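Local coordinates for protein 2-c-methyl-d-erythritol 4-phosphate cytidylyltransferase (PDB 2VSH) that transfers the cytidylyl group of CTP to D-ribitol 5-phosphate, giving CDP-ribitol for the teichoic acid precursors of Streptococcus pneumoniae, at residues Gly29-Leu34 / Asp67-Leu72; Thr88-Ile93 / Lys177-Leu182; Tyr183-Asp188 / Val202-Asp207. All coordinates share one frame; numbering follows the deposited sequence.

How the contacts relate
A nucleotidyltransferase of the GT-A type hangs its helices on one mixed sheet, and the three contacts sample different depths of that plan. Contact 2 lies deepest, its centre about 13 Å from that of the chain, and is helix-on-helix packing in which a methyl group meets an aromatic face. Contacts 1 and 3 are nearer the surface, on opposite sides of the chain centre: the first sets a proline against a tyrosine ring, while the third relies on a lysine-to-serine hydrogen bond with a thin apolar margin. Contacts 2 and 3 share helix 176-184 and touch each other, for instance where Leu-182 packs on Lys-204; contact 1 touches neither.

Contact 1: Gly29-Leu34 / Asp67-Leu72; sequences GDRPIL and DKYLPL
Tyr-69 sets its ring against Arg-31 and Pro-32, joining the last turn of helix 59-69 to the second strand of a small antiparallel hairpin, strands 27-28 and 31-32, in this GT-A nucleotidyltransferase. From CA, the CB of Tyr-69 starts out toward the hairpin. CG lies anti to the carbonyl carbon (chi1 -71°), and the ring is carried up to the side chains of Arg-31 and Pro-32. CD2 of Tyr-69 lies 3.3 Å from CG of Arg-31, an oblique approach by the aliphatic part of the arginine, whose guanidinium forms a salt bridge with Glu-39 of helix 33-42. On the same side of the plane, but toward the opposite edge of the hexagon, CE1 of Tyr-69 comes within 3.6 Å of CD of Pro-32. That CD stands over the face, 3.8 Å from the centroid of the Tyr-69 ring and 18° off its normal, a CH-pi contact. Lys-68 puts its CG over the other face. Pro-32 is also the N-cap residue of helix 33-42, which ties the ring to the start of that helix. CE2 of Tyr-69 passes 3.7 Å from the carbonyl O of Asp-30. At the tip, OH of Tyr-69 lies 3.9 Å from that O of Asp-30, a contact and not a hydrogen bond.

Contact 2: Thr88-Ile93 / Lys177-Leu182; sequences TSIKNI and KDFMDL
Ile-90 and Phe-179 form the centre of a helix-helix packing in this GT-A fold, where helix 86-100 meets helix 176-184. The short axes cross at -130°, running largely against each other, with a closest approach of 10.3 Å.

CG2 of Ile-90 sits almost squarely over the Phe-179 ring, 3.7 Å from its centroid and 12° off the normal, a CH-pi contact over the middle of the face. Two torsions bring the groups together: CG2 of Ile-90 and CG of Phe-179 each lie anti to their own backbone N. CB of Ile-90 adds to the apolar packing, 3.8 Å from CZ of Phe-179. The ring also meets those of Phe-174 and Tyr-183, both nearly parallel to it, while Ile-90 reaches on to Leu-8 of strand 3-9.

A second, looser kind of packing pairs a thioether with an aliphatic chain. Met-180 bends at chi2 and chi3 to bring its SD within 4.0 Å of CG of Lys-91, and the two side chains cross at about a right angle.

Polar groups bond within their own helix or to the loop before it. Thr-88 and Ser-89, like Leu-8 residues assigned to CTP binding, share the helix with Ile-90, and Ser-89 OG bonds to Gly-83 N in the CTP-binding loop ahead of the helix. On the other helix, Lys-177 forms a salt bridge one turn along to Asp-181. Lys-91 turns its amine away from Met-180, and its NZ donates to OD1 of Asn-92 at 3.0 Å, nearly in line with the amide C=O at 173°.

Contact 3: Tyr183-Asp188 / Val202-Asp207; sequences YGSLSD and VIKGKD
Two helix ends face each other here: the loop leaving helix 176-184 and the Schellman motif that closes helix 197-203. Gly-205, with positive phi, is the C-prime residue of that motif. Gly-205 N bonds to Val-202 O at 3.0 Å, and Lys-206 N returns to Phe-201 O, turning the chain toward strand 208-212.

Lys-204, the first residue to leave the helical path, carries the contact. Its chain bends once, at chi2 (-66°), and is otherwise extended, which delivers the amine to the facing loop. There NZ of Lys-204 donates a hydrogen bond to OG of Ser-185 at 3.1 Å. CE of Lys-204 is close behind, 3.4 Å from OG of Ser-185.

Ser-185 OG has a further partner in the helix it follows, the carbonyl O of Leu-182, to which it is hydrogen-bonded. Its chi1 of 78° puts the hydroxyl between the backbone N and the carbonyl carbon, from where it can meet both the end of helix 176-184 and the incoming lysine. One serine oxygen therefore links the C-terminal turn of helix 176-184 to the lysine that follows helix 197-203.

Apolar packing adds only a margin. CD2 of Leu-186 lies 4.1 Å from CE of Lys-204, the last methylene before the amine, as the two chains run past each other in opposite directions.

The surroundings build this modest contact into a larger helical layer. Leu-186 is buried against Ile-200 of helix 197-203 and against Leu-194, while Ser-187 caps the following helix 188-193 through Glu-190 N. Across the dimer, Val-202 packs on Ile-156 of the second subunit. Past the turn, Asp-207 bonds to Asp-135 and Ala-136 as the chain enters strand 208-212, beside strand 136-142.

Contact 1: Gly29-Leu34 / Asp67-Leu72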
loop_
_atom_site.group_PDB
_atom_site.type_symbol
_atom_site.label_atom_id
_atom_site.label_comp_id
_atom_site.label_asym_id
_atom_site.label_seq_id
_atom_site.Cartn_x
_atom_site.Cartn_y
_atom_site.Cartn_z
ATOM N N GLY A 29 9.354 -22.132 1.072
ATOM C CA GLY A 29 9.122 -23.493 1.530
ATOM C C GLY A 29 10.259 -24.326 0.993
ATOM O O GLY A 29 11.383 -24.235 1.485
ATOM N N ASP A 30 9.988 -25.103 -0.053
ATOM C CA ASP A 30 11.011 -25.975 -0.622
ATOM C C ASP A 30 11.136 -25.863 -2.155
ATOM O O ASP A 30 11.824 -26.664 -2.797
ATOM C CB ASP A 30 10.786 -27.420 -0.151
ATOM C CG ASP A 30 10.993 -27.585 1.369
ATOM O OD1 ASP A 30 12.161 -27.560 1.837
ATOM O OD2 ASP A 30 9.984 -27.745 2.101
ATOM N N ARG A 31 10.509 -24.829 -2.719
ATOM C CA ARG A 31 10.489 -24.596 -4.166
ATOM C C ARG A 31 10.571 -23.102 -4.456
ATOM O O ARG A 31 10.056 -22.307 -3.664
ATOM C CB ARG A 31 9.197 -25.163 -4.761
ATOM C CG ARG A 31 9.297 -26.652 -5.032
ATOM C CD ARG A 31 7.996 -27.419 -4.839
ATOM N NE ARG A 31 6.797 -26.614 -5.038
ATOM C CZ ARG A 31 5.875 -26.429 -4.099
ATOM N NH1 ARG A 31 6.019 -26.988 -2.900
ATOM N NH2 ARG A 31 4.808 -25.693 -4.352
ATOM N N PRO A 32 11.215 -22.719 -5.583
ATOM C CA PRO A 32 11.333 -21.304 -5.948
ATOM C C PRO A 32 9.974 -20.654 -6.099
ATOM O O PRO A 32 9.019 -21.293 -6.574
ATOM C CB PRO A 32 12.033 -21.324 -7.320
ATOM C CG PRO A 32 12.706 -22.650 -7.403
ATOM C CD PRO A 32 11.856 -23.598 -6.578
ATOM N N ILE A 33 9.888 -19.384 -5.720
ATOM C CA ILE A 33 8.640 -18.634 -5.856
ATOM C C ILE A 33 8.034 -18.788 -7.248
ATOM O O ILE A 33 6.815 -19.023 -7.384
ATOM C CB ILE A 33 8.826 -17.130 -5.459
ATOM C CG1 ILE A 33 9.092 -17.027 -3.948
ATOM C CG2 ILE A 33 7.566 -16.312 -5.830
ATOM C CD1 ILE A 33 9.712 -15.697 -3.465
ATOM N N LEU A 34 8.871 -18.676 -8.284
ATOM C CA LEU A 34 8.402 -18.805 -9.663
ATOM C C LEU A 34 7.658 -20.118 -9.898
ATOM O O LEU A 34 6.650 -20.156 -10.614
ATOM C CB LEU A 34 9.575 -18.701 -10.656
ATOM C CG LEU A 34 9.238 -18.935 -12.133
ATOM C CD1 LEU A 34 8.227 -17.901 -12.696
ATOM C CD2 LEU A 34 10.504 -18.990 -12.988
ATOM N N ASP A 67 12.531 -28.275 -15.469
ATOM C CA ASP A 67 13.000 -29.657 -15.550
ATOM C C ASP A 67 13.027 -30.302 -14.177
ATOM O O ASP A 67 12.634 -31.461 -14.017
ATOM C CB ASP A 67 14.393 -29.730 -16.183
ATOM C CG ASP A 67 14.370 -29.553 -17.685
ATOM O OD1 ASP A 67 13.275 -29.583 -18.282
ATOM O OD2 ASP A 67 15.460 -29.392 -18.282
ATOM N N LYS A 68 13.490 -29.540 -13.187
ATOM C CA LYS A 68 13.707 -30.048 -11.837
ATOM C C LYS A 68 12.414 -30.147 -11.030
ATOM O O LYS A 68 12.182 -31.146 -10.347
ATOM C CB LYS A 68 14.687 -29.150 -11.076
ATOM C CG LYS A 68 15.115 -29.720 -9.716
ATOM C CD LYS A 68 16.028 -28.772 -8.957
ATOM C CE LYS A 68 16.842 -29.502 -7.899
ATOM N NZ LYS A 68 16.001 -30.271 -6.940
ATOM N N TYR A 69 11.592 -29.099 -11.090
ATOM C CA TYR A 69 10.435 -28.995 -10.203
ATOM C C TYR A 69 9.109 -29.383 -10.846
ATOM O O TYR A 69 8.181 -29.774 -10.145
ATOM C CB TYR A 69 10.346 -27.592 -9.553
ATOM C CG TYR A 69 11.428 -27.365 -8.529
ATOM C CD1 TYR A 69 12.584 -26.649 -8.848
ATOM C CD2 TYR A 69 11.323 -27.921 -7.249
ATOM C CE1 TYR A 69 13.596 -26.468 -7.891
ATOM C CE2 TYR A 69 12.316 -27.753 -6.304
ATOM C CZ TYR A 69 13.442 -27.012 -6.621
ATOM O OH TYR A 69 14.426 -26.874 -5.673
ATOM N N LEU A 70 9.028 -29.287 -12.171
ATOM C CA LEU A 70 7.772 -29.514 -12.890
ATOM C C LEU A 70 7.956 -30.349 -14.169
ATOM O O LEU A 70 7.412 -29.993 -15.212
ATOM C CB LEU A 70 7.137 -28.165 -13.233
ATOM C CG LEU A 70 6.705 -27.240 -12.094
ATOM C CD1 LEU A 70 6.431 -25.870 -12.655
ATOM C CD2 LEU A 70 5.475 -27.768 -11.367
ATOM N N PRO A 71 8.721 -31.463 -14.091
ATOM C CA PRO A 71 9.064 -32.232 -15.297
ATOM C C PRO A 71 7.844 -32.781 -16.039
ATOM O O PRO A 71 7.874 -32.924 -17.255
ATOM C CB PRO A 71 9.929 -33.385 -14.753
ATOM C CG PRO A 71 9.568 -33.507 -13.342
ATOM C CD PRO A 71 9.300 -32.086 -12.889
ATOM N N LEU A 72 6.772 -33.030 -15.300
ATOM C CA LEU A 72 5.520 -33.546 -15.850
ATOM C C LEU A 72 4.801 -32.484 -16.685
ATOM O O LEU A 72 3.954 -32.810 -17.507
ATOM C CB LEU A 72 4.634 -33.985 -14.684
ATOM C CG LEU A 72 3.705 -35.186 -14.650
ATOM C CD1 LEU A 72 4.309 -36.436 -15.296
ATOM C CD2 LEU A 72 3.376 -35.417 -13.174
#

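Contact 2: Thr88-Ile93 / Lys177-Leu182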
loop_
_atom_site.group_PDB
_atom_site.type_symbol
_atom_site.label_atom_id
_atom_site.label_comp_id
_atom_site.label_asym_id
_atom_site.label_seq_id
_atom_site.Cartn_x
_atom_site.Cartn_y
_atom_site.Cartn_z
ATOM N N THR A 88 6.892 -4.610 -22.325
ATOM C CA THR A 88 7.765 -5.218 -23.325
ATOM C C THR A 88 7.786 -6.734 -23.104
ATOM O O THR A 88 7.865 -7.493 -24.048
ATOM C CB THR A 88 9.195 -4.624 -23.287
ATOM O OG1 THR A 88 9.112 -3.198 -23.344
ATOM C CG2 THR A 88 10.015 -5.086 -24.504
ATOM N N SER A 89 7.710 -7.159 -21.850
ATOM C CA SER A 89 7.662 -8.589 -21.539
ATOM C C SER A 89 6.342 -9.175 -22.018
ATOM O O SER A 89 6.318 -10.262 -22.604
ATOM C CB SER A 89 7.861 -8.843 -20.040
ATOM O OG SER A 89 9.190 -8.533 -19.668
ATOM N N ILE A 90 5.248 -8.451 -21.805
ATOM C CA ILE A 90 3.940 -8.908 -22.326
ATOM C C ILE A 90 3.969 -9.091 -23.852
ATOM O O ILE A 90 3.558 -10.135 -24.361
ATOM C CB ILE A 90 2.772 -8.005 -21.872
ATOM C CG1 ILE A 90 2.622 -8.087 -20.340
ATOM C CG2 ILE A 90 1.471 -8.451 -22.541
ATOM C CD1 ILE A 90 1.753 -7.010 -19.708
ATOM N N LYS A 91 4.469 -8.090 -24.570
ATOM C CA LYS A 91 4.621 -8.183 -26.023
ATOM C C LYS A 91 5.457 -9.415 -26.395
ATOM O O LYS A 91 5.086 -10.175 -27.279
ATOM C CB LYS A 91 5.231 -6.900 -26.591
ATOM C CG LYS A 91 5.733 -7.021 -28.050
ATOM C CD LYS A 91 6.626 -5.869 -28.442
ATOM C CE LYS A 91 8.066 -6.012 -27.872
ATOM N NZ LYS A 91 8.999 -6.894 -28.656
ATOM N N ASN A 92 6.572 -9.616 -25.693
ATOM C CA ASN A 92 7.457 -10.749 -25.951
ATOM C C ASN A 92 6.744 -12.077 -25.741
ATOM O O ASN A 92 6.895 -13.005 -26.548
ATOM C CB ASN A 92 8.689 -10.670 -25.058
ATOM C CG ASN A 92 9.714 -9.715 -25.577
ATOM O OD1 ASN A 92 9.474 -8.985 -26.530
ATOM N ND2 ASN A 92 10.874 -9.714 -24.961
ATOM N N ILE A 93 5.956 -12.142 -24.671
ATOM C CA ILE A 93 5.101 -13.298 -24.362
ATOM C C ILE A 93 4.103 -13.567 -25.496
ATOM O O ILE A 93 3.962 -14.715 -25.951
ATOM C CB ILE A 93 4.409 -13.127 -22.964
ATOM C CG1 ILE A 93 5.442 -13.374 -21.854
ATOM C CG2 ILE A 93 3.214 -14.088 -22.787
ATOM C CD1 ILE A 93 5.035 -12.882 -20.449
ATOM N N LYS A 177 -4.156 -9.902 -29.401
ATOM C CA LYS A 177 -4.177 -8.962 -30.534
ATOM C C LYS A 177 -4.506 -7.551 -30.065
ATOM O O LYS A 177 -3.855 -6.586 -30.504
ATOM C CB LYS A 177 -5.179 -9.408 -31.612
ATOM C CG LYS A 177 -5.090 -8.653 -32.952
ATOM C CD LYS A 177 -6.266 -9.013 -33.874
ATOM C CE LYS A 177 -6.235 -8.275 -35.239
ATOM N NZ LYS A 177 -6.317 -6.780 -35.167
ATOM N N ASP A 178 -5.487 -7.441 -29.158
ATOM C CA ASP A 178 -5.892 -6.158 -28.602
ATOM C C ASP A 178 -4.736 -5.445 -27.910
ATOM O O ASP A 178 -4.518 -4.252 -28.150
ATOM C CB ASP A 178 -7.056 -6.309 -27.628
ATOM C CG ASP A 178 -8.393 -6.475 -28.329
ATOM O OD1 ASP A 178 -8.415 -6.605 -29.579
ATOM O OD2 ASP A 178 -9.413 -6.479 -27.622
ATOM N N PHE A 179 -3.995 -6.158 -27.063
ATOM C CA PHE A 179 -2.823 -5.557 -26.432
ATOM C C PHE A 179 -1.794 -5.110 -27.473
ATOM O O PHE A 179 -1.255 -4.011 -27.369
ATOM C CB PHE A 179 -2.166 -6.505 -25.423
ATOM C CG PHE A 179 -0.898 -5.960 -24.830
ATOM C CD1 PHE A 179 0.326 -6.164 -25.470
ATOM C CD2 PHE A 179 -0.927 -5.226 -23.643
ATOM C CE1 PHE A 179 1.506 -5.665 -24.932
ATOM C CE2 PHE A 179 0.250 -4.720 -23.094
ATOM C CZ PHE A 179 1.466 -4.930 -23.743
ATOM N N MET A 180 -1.507 -5.963 -28.456
ATOM C CA MET A 180 -0.542 -5.606 -29.500
ATOM C C MET A 180 -0.921 -4.346 -30.260
ATOM O O MET A 180 -0.097 -3.447 -30.413
ATOM C CB MET A 180 -0.298 -6.765 -30.472
ATOM C CG MET A 180 0.270 -8.001 -29.791
ATOM S SD MET A 180 1.959 -7.791 -29.168
ATOM C CE MET A 180 2.899 -8.232 -30.633
ATOM N N ASP A 181 -2.165 -4.283 -30.735
ATOM C CA ASP A 181 -2.653 -3.111 -31.441
ATOM C C ASP A 181 -2.537 -1.804 -30.639
ATOM O O ASP A 181 -2.039 -0.807 -31.152
ATOM C CB ASP A 181 -4.094 -3.347 -31.914
ATOM C CG ASP A 181 -4.180 -4.407 -33.006
ATOM O OD1 ASP A 181 -3.119 -4.732 -33.590
ATOM O OD2 ASP A 181 -5.290 -4.911 -33.285
ATOM N N LEU A 182 -2.990 -1.817 -29.390
ATOM C CA LEU A 182 -2.986 -0.610 -28.563
ATOM C C LEU A 182 -1.582 -0.194 -28.137
ATOM O O LEU A 182 -1.238 0.984 -28.185
ATOM C CB LEU A 182 -3.847 -0.816 -27.319
ATOM C CG LEU A 182 -5.343 -0.985 -27.536
ATOM C CD1 LEU A 182 -5.981 -1.090 -26.178
ATOM C CD2 LEU A 182 -5.929 0.190 -28.352
#

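Contact 3: Tyr183-Asp188 / Val202-Asp207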
loop_
_atom_site.group_PDB
_atom_site.type_symbol
_atom_site.label_atom_id
_atom_site.label_comp_id
_atom_site.label_asym_id
_atom_site.label_seq_id
_atom_site.Cartn_x
_atom_site.Cartn_y
_atom_site.Cartn_z
ATOM N N TYR A 183 -0.788 -1.169 -27.696
ATOM C CA TYR A 183 0.594 -0.923 -27.295
ATOM C C TYR A 183 1.415 -0.417 -28.462
ATOM O O TYR A 183 2.255 0.468 -28.294
ATOM C CB TYR A 183 1.195 -2.209 -26.744
ATOM C CG TYR A 183 2.631 -2.104 -26.278
ATOM C CD1 TYR A 183 2.963 -1.385 -25.133
ATOM C CD2 TYR A 183 3.654 -2.744 -26.976
ATOM C CE1 TYR A 183 4.281 -1.301 -24.701
ATOM C CE2 TYR A 183 4.980 -2.667 -26.539
ATOM C CZ TYR A 183 5.279 -1.944 -25.412
ATOM O OH TYR A 183 6.589 -1.870 -24.987
ATOM N N GLY A 184 1.151 -0.975 -29.649
ATOM C CA GLY A 184 1.850 -0.604 -30.868
ATOM C C GLY A 184 1.605 0.826 -31.291
ATOM O O GLY A 184 2.397 1.386 -32.033
ATOM N N SER A 185 0.504 1.413 -30.815
ATOM C CA SER A 185 0.109 2.770 -31.197
ATOM C C SER A 185 0.763 3.843 -30.321
ATOM O O SER A 185 0.488 5.033 -30.491
ATOM C CB SER A 185 -1.415 2.916 -31.136
ATOM O OG SER A 185 -1.836 3.071 -29.787
ATOM N N LEU A 186 1.632 3.430 -29.400
ATOM C CA LEU A 186 2.215 4.351 -28.426
ATOM C C LEU A 186 3.620 4.770 -28.813
ATOM O O LEU A 186 4.388 3.971 -29.317
ATOM C CB LEU A 186 2.235 3.720 -27.020
ATOM C CG LEU A 186 0.893 3.315 -26.383
ATOM C CD1 LEU A 186 1.105 2.582 -25.069
ATOM C CD2 LEU A 186 -0.045 4.517 -26.204
ATOM N N SER A 187 3.955 6.030 -28.564
ATOM C CA SER A 187 5.325 6.479 -28.694
ATOM C C SER A 187 6.163 5.929 -27.538
ATOM O O SER A 187 5.628 5.529 -26.494
ATOM C CB SER A 187 5.370 8.003 -28.677
ATOM O OG SER A 187 5.062 8.490 -27.369
ATOM N N ASP A 188 7.483 5.935 -27.715
ATOM C CA ASP A 188 8.389 5.545 -26.645
ATOM C C ASP A 188 8.083 6.335 -25.373
ATOM O O ASP A 188 8.058 5.777 -24.288
ATOM C CB ASP A 188 9.827 5.749 -27.085
ATOM C CG ASP A 188 10.219 4.820 -28.230
ATOM O OD1 ASP A 188 11.342 4.982 -28.759
ATOM O OD2 ASP A 188 9.388 3.954 -28.600
ATOM N N VAL A 202 -7.487 1.463 -20.578
ATOM C CA VAL A 202 -8.311 2.522 -19.968
ATOM C C VAL A 202 -8.214 3.861 -20.729
ATOM O O VAL A 202 -9.239 4.472 -21.074
ATOM C CB VAL A 202 -7.995 2.672 -18.441
ATOM C CG1 VAL A 202 -8.584 3.925 -17.853
ATOM C CG2 VAL A 202 -8.506 1.459 -17.681
ATOM N N ILE A 203 -6.990 4.281 -21.023
ATOM C CA ILE A 203 -6.747 5.561 -21.694
ATOM C C ILE A 203 -7.192 5.568 -23.159
ATOM O O ILE A 203 -7.473 6.629 -23.721
ATOM C CB ILE A 203 -5.267 6.054 -21.533
ATOM C CG1 ILE A 203 -5.183 7.563 -21.777
ATOM C CG2 ILE A 203 -4.284 5.275 -22.428
ATOM C CD1 ILE A 203 -3.893 8.187 -21.285
ATOM N N LYS A 204 -7.249 4.382 -23.763
ATOM C CA LYS A 204 -7.792 4.217 -25.111
ATOM C C LYS A 204 -9.305 4.063 -25.132
ATOM O O LYS A 204 -9.879 3.715 -26.165
ATOM C CB LYS A 204 -7.121 3.033 -25.816
ATOM C CG LYS A 204 -5.638 3.234 -26.098
ATOM C CD LYS A 204 -5.399 4.351 -27.112
ATOM C CE LYS A 204 -3.930 4.444 -27.512
ATOM N NZ LYS A 204 -3.759 5.226 -28.784
ATOM N N GLY A 205 -9.949 4.338 -23.998
ATOM C CA GLY A 205 -11.404 4.343 -23.912
ATOM C C GLY A 205 -12.043 2.965 -23.910
ATOM O O GLY A 205 -13.215 2.825 -24.289
ATOM N N LYS A 206 -11.290 1.956 -23.479
ATOM C CA LYS A 206 -11.778 0.571 -23.477
ATOM C C LYS A 206 -12.451 0.176 -22.144
ATOM O O LYS A 206 -12.316 0.877 -21.135
ATOM C CB LYS A 206 -10.651 -0.416 -23.820
ATOM C CG LYS A 206 -9.859 -0.102 -25.099
ATOM C CD LYS A 206 -10.725 -0.186 -26.358
ATOM C CE LYS A 206 -9.929 0.117 -27.624
ATOM N NZ LYS A 206 -10.799 0.019 -28.850
ATOM N N ASP A 207 -13.171 -0.951 -22.172
ATOM C CA ASP A 207 -13.935 -1.461 -21.037
ATOM C C ASP A 207 -13.110 -2.474 -20.222
ATOM O O ASP A 207 -12.941 -3.624 -20.636
ATOM C CB ASP A 207 -15.235 -2.096 -21.549
ATOM C CG ASP A 207 -16.079 -2.730 -20.434
ATOM O OD1 ASP A 207 -16.826 -3.689 -20.727
ATOM O OD2 ASP A 207 -16.008 -2.273 -19.272
#